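Local coordinates for hypothetical protein Atu2144 (Agrobacterium tumefaciens, PDB 2ODF) that is of unknown function but belongs to the N-formylglutamate amidohydrolase family, so it may hydrolyse the amide bond of an N-formylglutamate-like substrate, at residues P60-F73 / I231-H245. Residues are numbered along the deposited sequence; the frame is centred on the assembly and turned at random.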
loop_
_atom_site.group_PDB
_atom_site.type_symbol
_atom_site.label_atom_id
_atom_site.label_comp_id
_atom_site.label_asym_id
_atom_site.label_seq_id
_atom_site.Cartn_x
_atom_site.Cartn_y
_atom_site.Cartn_z
ATOM N N PRO A 60 -11.622 -16.196 -15.756
ATOM C CA PRO A 60 -12.563 -17.321 -15.713
ATOM C C PRO A 60 -11.836 -18.650 -15.778
ATOM O O PRO A 60 -10.900 -18.809 -16.573
ATOM C CB PRO A 60 -13.427 -17.146 -16.975
ATOM C CG PRO A 60 -12.995 -15.913 -17.636
ATOM C CD PRO A 60 -11.786 -15.346 -16.951
ATOM N N GLY A 61 -12.238 -19.571 -14.915
ATOM C CA GLY A 61 -11.658 -20.904 -14.877
ATOM C C GLY A 61 -10.483 -21.039 -13.923
ATOM O O GLY A 61 -10.181 -22.130 -13.507
ATOM N N ALA A 62 -9.800 -19.933 -13.620
ATOM C CA ALA A 62 -8.510 -19.999 -12.926
ATOM C C ALA A 62 -8.616 -20.519 -11.482
ATOM O O ALA A 62 -7.822 -21.362 -11.071
ATOM C CB ALA A 62 -7.800 -18.626 -12.983
ATOM N N LEU A 63 -9.566 -20.009 -10.703
ATOM C CA LEU A 63 -9.774 -20.477 -9.335
ATOM C C LEU A 63 -10.232 -21.951 -9.349
ATOM O O LEU A 63 -9.847 -22.739 -8.491
ATOM C CB LEU A 63 -10.809 -19.601 -8.615
ATOM C CG LEU A 63 -11.168 -19.945 -7.201
ATOM C CD1 LEU A 63 -9.884 -19.952 -6.380
ATOM C CD2 LEU A 63 -12.271 -18.964 -6.635
ATOM N N ALA A 64 -11.018 -22.314 -10.362
ATOM C CA ALA A 64 -11.587 -23.651 -10.445
ATOM C C ALA A 64 -10.465 -24.645 -10.662
ATOM O O ALA A 64 -10.413 -25.681 -9.990
ATOM C CB ALA A 64 -12.600 -23.727 -11.604
ATOM N N VAL A 65 -9.573 -24.308 -11.606
ATOM C CA VAL A 65 -8.368 -25.084 -11.879
ATOM C C VAL A 65 -7.454 -25.112 -10.663
ATOM O O VAL A 65 -6.952 -26.157 -10.305
ATOM C CB VAL A 65 -7.611 -24.560 -13.111
ATOM C CG1 VAL A 65 -6.206 -25.163 -13.182
ATOM C CG2 VAL A 65 -8.414 -24.849 -14.389
ATOM N N ALA A 66 -7.252 -23.955 -10.027
ATOM C CA ALA A 66 -6.438 -23.868 -8.797
ATOM C C ALA A 66 -6.940 -24.763 -7.656
ATOM O O ALA A 66 -6.144 -25.372 -6.944
ATOM C CB ALA A 66 -6.329 -22.425 -8.339
ATOM N N ARG A 67 -8.239 -24.806 -7.480
ATOM C CA ARG A 67 -8.835 -25.700 -6.517
ATOM C C ARG A 67 -8.534 -27.170 -6.806
ATOM O O ARG A 67 -8.189 -27.892 -5.934
ATOM C CB ARG A 67 -10.322 -25.429 -6.367
ATOM C CG ARG A 67 -10.648 -24.131 -5.699
ATOM C CD ARG A 67 -12.090 -23.900 -5.566
ATOM N NE ARG A 67 -12.300 -22.929 -4.534
ATOM C CZ ARG A 67 -13.225 -22.005 -4.561
ATOM N NH1 ARG A 67 -14.043 -21.921 -5.568
ATOM N NH2 ARG A 67 -13.330 -21.176 -3.563
ATOM N N LEU A 68 -8.650 -27.530 -8.071
ATOM C CA LEU A 68 -8.397 -28.911 -8.482
ATOM C C LEU A 68 -6.942 -29.253 -8.260
ATOM O O LEU A 68 -6.636 -30.329 -7.754
ATOM C CB LEU A 68 -8.804 -29.140 -9.926
ATOM C CG LEU A 68 -10.298 -29.039 -10.187
ATOM C CD1 LEU A 68 -10.526 -29.255 -11.661
ATOM C CD2 LEU A 68 -11.105 -30.029 -9.354
ATOM N N LEU A 69 -6.042 -28.341 -8.612
ATOM C CA LEU A 69 -4.613 -28.491 -8.293
ATOM C C LEU A 69 -4.287 -28.548 -6.794
ATOM O O LEU A 69 -3.345 -29.204 -6.387
ATOM C CB LEU A 69 -3.795 -27.372 -8.979
ATOM C CG LEU A 69 -3.748 -27.399 -10.509
ATOM C CD1 LEU A 69 -3.037 -26.181 -11.060
ATOM C CD2 LEU A 69 -3.044 -28.685 -10.987
ATOM N N SER A 70 -5.061 -27.852 -5.975
ATOM C CA SER A 70 -4.902 -27.885 -4.524
ATOM C C SER A 70 -5.137 -29.318 -3.972
ATOM O O SER A 70 -4.394 -29.785 -3.096
ATOM C CB SER A 70 -5.854 -26.864 -3.899
ATOM O OG SER A 70 -5.785 -26.878 -2.485
ATOM N N GLU A 71 -6.135 -29.993 -4.524
ATOM C CA GLU A 71 -6.453 -31.408 -4.238
ATOM C C GLU A 71 -5.326 -32.313 -4.762
ATOM O O GLU A 71 -4.777 -33.113 -4.021
ATOM C CB GLU A 71 -7.797 -31.800 -4.897
ATOM C CG GLU A 71 -9.043 -31.067 -4.342
ATOM C CD GLU A 71 -10.294 -30.997 -5.304
ATOM O OE1 GLU A 71 -10.607 -31.977 -6.054
ATOM O OE2 GLU A 71 -10.989 -29.937 -5.277
ATOM N N LYS A 72 -4.969 -32.163 -6.031
ATOM C CA LYS A 72 -3.970 -33.036 -6.643
ATOM C C LYS A 72 -2.570 -32.898 -6.037
ATOM O O LYS A 72 -1.886 -33.892 -5.858
ATOM C CB LYS A 72 -3.907 -32.803 -8.150
ATOM C CG LYS A 72 -5.224 -33.157 -8.852
ATOM C CD LYS A 72 -5.144 -32.862 -10.298
ATOM C CE LYS A 72 -6.469 -33.173 -11.016
ATOM N NZ LYS A 72 -6.675 -34.634 -11.135
ATOM N N PHE A 73 -2.150 -31.675 -5.721
ATOM C CA PHE A 73 -0.834 -31.447 -5.124
ATOM C C PHE A 73 -0.816 -31.422 -3.602
ATOM O O PHE A 73 0.265 -31.234 -3.011
ATOM C CB PHE A 73 -0.213 -30.138 -5.654
ATOM C CG PHE A 73 0.403 -30.273 -7.005
ATOM C CD1 PHE A 73 1.627 -30.897 -7.156
ATOM C CD2 PHE A 73 -0.217 -29.763 -8.130
ATOM C CE1 PHE A 73 2.209 -31.040 -8.417
ATOM C CE2 PHE A 73 0.375 -29.893 -9.401
ATOM C CZ PHE A 73 1.573 -30.535 -9.534
ATOM N N ILE A 231 -10.857 -24.074 -20.200
ATOM C CA ILE A 231 -11.282 -24.380 -18.836
ATOM C C ILE A 231 -12.646 -23.804 -18.524
ATOM O O ILE A 231 -12.881 -23.261 -17.431
ATOM C CB ILE A 231 -10.200 -23.943 -17.808
ATOM C CG1 ILE A 231 -9.866 -22.454 -17.976
ATOM C CG2 ILE A 231 -8.948 -24.841 -17.958
ATOM C CD1 ILE A 231 -8.819 -21.935 -16.997
ATOM N N ALA A 232 -13.566 -23.976 -19.470
ATOM C CA ALA A 232 -14.861 -23.303 -19.388
ATOM C C ALA A 232 -15.928 -24.085 -18.621
ATOM O O ALA A 232 -16.938 -23.509 -18.242
ATOM C CB ALA A 232 -15.353 -22.948 -20.788
ATOM N N ASN A 233 -15.733 -25.379 -18.393
ATOM C CA ASN A 233 -16.654 -26.166 -17.573
ATOM C C ASN A 233 -15.884 -27.116 -16.667
ATOM O O ASN A 233 -14.659 -27.163 -16.724
ATOM C CB ASN A 233 -17.683 -26.912 -18.441
ATOM C CG ASN A 233 -17.044 -27.762 -19.509
ATOM O OD1 ASN A 233 -16.203 -28.599 -19.224
ATOM N ND2 ASN A 233 -17.443 -27.549 -20.759
ATOM N N GLU A 234 -16.592 -27.852 -15.823
ATOM C CA GLU A 234 -15.949 -28.731 -14.856
ATOM C C GLU A 234 -15.083 -29.826 -15.463
ATOM O O GLU A 234 -14.029 -30.113 -14.934
ATOM C CB GLU A 234 -16.959 -29.399 -13.936
ATOM C CG GLU A 234 -17.266 -28.628 -12.681
ATOM C CD GLU A 234 -18.545 -27.823 -12.785
ATOM O OE1 GLU A 234 -19.021 -27.606 -13.934
ATOM O OE2 GLU A 234 -19.068 -27.409 -11.709
ATOM N N GLY A 235 -15.531 -30.446 -16.549
ATOM C CA GLY A 235 -14.746 -31.520 -17.191
ATOM C C GLY A 235 -13.437 -31.028 -17.773
ATOM O O GLY A 235 -12.384 -31.663 -17.581
ATOM N N GLU A 236 -13.503 -29.888 -18.458
ATOM C CA GLU A 236 -12.327 -29.234 -19.057
ATOM C C GLU A 236 -11.366 -28.804 -17.979
ATOM O O GLU A 236 -10.154 -28.943 -18.136
ATOM C CB GLU A 236 -12.731 -28.030 -19.899
ATOM C CG GLU A 236 -13.543 -28.369 -21.173
ATOM C CD GLU A 236 -14.186 -27.140 -21.822
ATOM O OE1 GLU A 236 -13.947 -25.999 -21.360
ATOM O OE2 GLU A 236 -14.921 -27.306 -22.820
ATOM N N GLN A 237 -11.902 -28.272 -16.891
ATOM C CA GLN A 237 -11.085 -27.883 -15.732
ATOM C C GLN A 237 -10.325 -29.066 -15.146
ATOM O O GLN A 237 -9.093 -28.998 -14.915
ATOM C CB GLN A 237 -11.952 -27.170 -14.668
ATOM C CG GLN A 237 -12.467 -25.769 -15.165
ATOM C CD GLN A 237 -13.737 -25.284 -14.477
ATOM O OE1 GLN A 237 -14.256 -25.934 -13.560
ATOM N NE2 GLN A 237 -14.243 -24.126 -14.924
ATOM N N ALA A 238 -11.043 -30.165 -14.939
ATOM C CA ALA A 238 -10.442 -31.407 -14.421
ATOM C C ALA A 238 -9.352 -31.915 -15.360
ATOM O O ALA A 238 -8.279 -32.344 -14.918
ATOM C CB ALA A 238 -11.531 -32.502 -14.223
ATOM N N ALA A 239 -9.637 -31.884 -16.657
ATOM C CA ALA A 239 -8.691 -32.330 -17.663
ATOM C C ALA A 239 -7.392 -31.509 -17.603
ATOM O O ALA A 239 -6.309 -32.039 -17.452
ATOM C CB ALA A 239 -9.329 -32.255 -19.069
ATOM N N ILE A 240 -7.517 -30.202 -17.727
ATOM C CA ILE A 240 -6.356 -29.314 -17.718
ATOM C C ILE A 240 -5.598 -29.401 -16.387
ATOM O O ILE A 240 -4.342 -29.364 -16.373
ATOM C CB ILE A 240 -6.759 -27.853 -18.073
ATOM C CG1 ILE A 240 -7.055 -27.728 -19.584
ATOM C CG2 ILE A 240 -5.667 -26.837 -17.636
ATOM C CD1 ILE A 240 -5.819 -28.008 -20.523
ATOM N N ALA A 241 -6.328 -29.525 -15.276
ATOM C CA ALA A 241 -5.690 -29.711 -13.959
ATOM C C ALA A 241 -4.844 -30.993 -13.897
ATOM O O ALA A 241 -3.772 -31.014 -13.286
ATOM C CB ALA A 241 -6.734 -29.720 -12.843
ATOM N N GLY A 242 -5.337 -32.070 -14.513
ATOM C CA GLY A 242 -4.554 -33.307 -14.603
ATOM C C GLY A 242 -3.327 -33.160 -15.483
ATOM O O GLY A 242 -2.249 -33.640 -15.125
ATOM N N PHE A 243 -3.476 -32.508 -16.630
ATOM C CA PHE A 243 -2.341 -32.252 -17.504
ATOM C C PHE A 243 -1.217 -31.541 -16.752
ATOM O O PHE A 243 -0.047 -31.889 -16.872
ATOM C CB PHE A 243 -2.751 -31.401 -18.706
ATOM C CG PHE A 243 -1.602 -31.039 -19.584
ATOM C CD1 PHE A 243 -1.137 -31.935 -20.535
ATOM C CD2 PHE A 243 -0.959 -29.828 -19.440
ATOM C CE1 PHE A 243 -0.049 -31.629 -21.329
ATOM C CE2 PHE A 243 0.130 -29.497 -20.240
ATOM C CZ PHE A 243 0.589 -30.402 -21.186
ATOM N N LEU A 244 -1.592 -30.501 -16.008
ATOM C CA LEU A 244 -0.626 -29.647 -15.328
ATOM C C LEU A 244 -0.032 -30.344 -14.110
ATOM O O LEU A 244 1.127 -30.132 -13.796
ATOM C CB LEU A 244 -1.284 -28.332 -14.908
ATOM C CG LEU A 244 -1.637 -27.332 -16.005
ATOM C CD1 LEU A 244 -2.521 -26.211 -15.409
ATOM C CD2 LEU A 244 -0.378 -26.727 -16.672
ATOM N N HIS A 245 -0.824 -31.176 -13.435
ATOM C CA HIS A 245 -0.322 -31.981 -12.335
ATOM C C HIS A 245 0.760 -32.950 -12.840
ATOM O O HIS A 245 1.811 -33.085 -12.224
ATOM C CB HIS A 245 -1.458 -32.744 -11.649
ATOM C CG HIS A 245 -0.985 -33.652 -10.559
ATOM N ND1 HIS A 245 -0.481 -33.183 -9.369
ATOM C CD2 HIS A 245 -0.884 -34.997 -10.504
ATOM C CE1 HIS A 245 -0.096 -34.198 -8.621
ATOM N NE2 HIS A 245 -0.337 -35.310 -9.285
HETATM O O HOH W 1 -8.009 -34.568 -13.454
#
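Ala241 and Lys72 carry the knobs-into-holes packing between helix 62-73 and the 234-245 part of helix 234-256. The Ala241 methyl enters a hole formed by Val65, Leu68, Leu69 and Lys72, with its CB 3.6 Å from Leu68 CB. Lys72 fits among Ala238, Ala241, Gly242 and His245. The axes of these two segments approach to 9.0 Å and cross at -51°.

Other apolar contacts extend this seam. Leu68 CD1 reaches the backbone of Gln237 and Ala238. Val65 CG2 meets Ile231 CG2 at 3.6 Å, the two side chains crossing at about a right angle. Ile231 CD1 lies 3.6 Å from Gly61 C, where the lack of a side chain lets it in close.

The aromatic contact lies at Phe73 and His245. His245 turns its ring edge to the Phe73 face in a T-shaped pair, with planes at 65° and ND1 over the ring centre. Lys72 CB makes a CH-pi contact with one His245 face, 4.0 Å from the ring centroid. With CG anti to its backbone N (chi1 177°), the imidazole reaches both residues.

One polar link joins the segments: a water accepts from Lys72 NZ at 2.7 Å and donates to Ala238 O. Within 231-245, Gln237 NE2 donates to Ile231 O at 3.0 Å, from above the carbonyl plane, which holds the amide beside Ala64 CB.

Both helices pack on the central mixed sheet: Val65 and Leu244 touch Ile226, and Leu69 touches Ile153. Ile231, just before helix 234-256, also touches Ile226. The chemistry implies a mainly apolar helix-helix joint, with water bridging the lysine ammonium to the partner backbone.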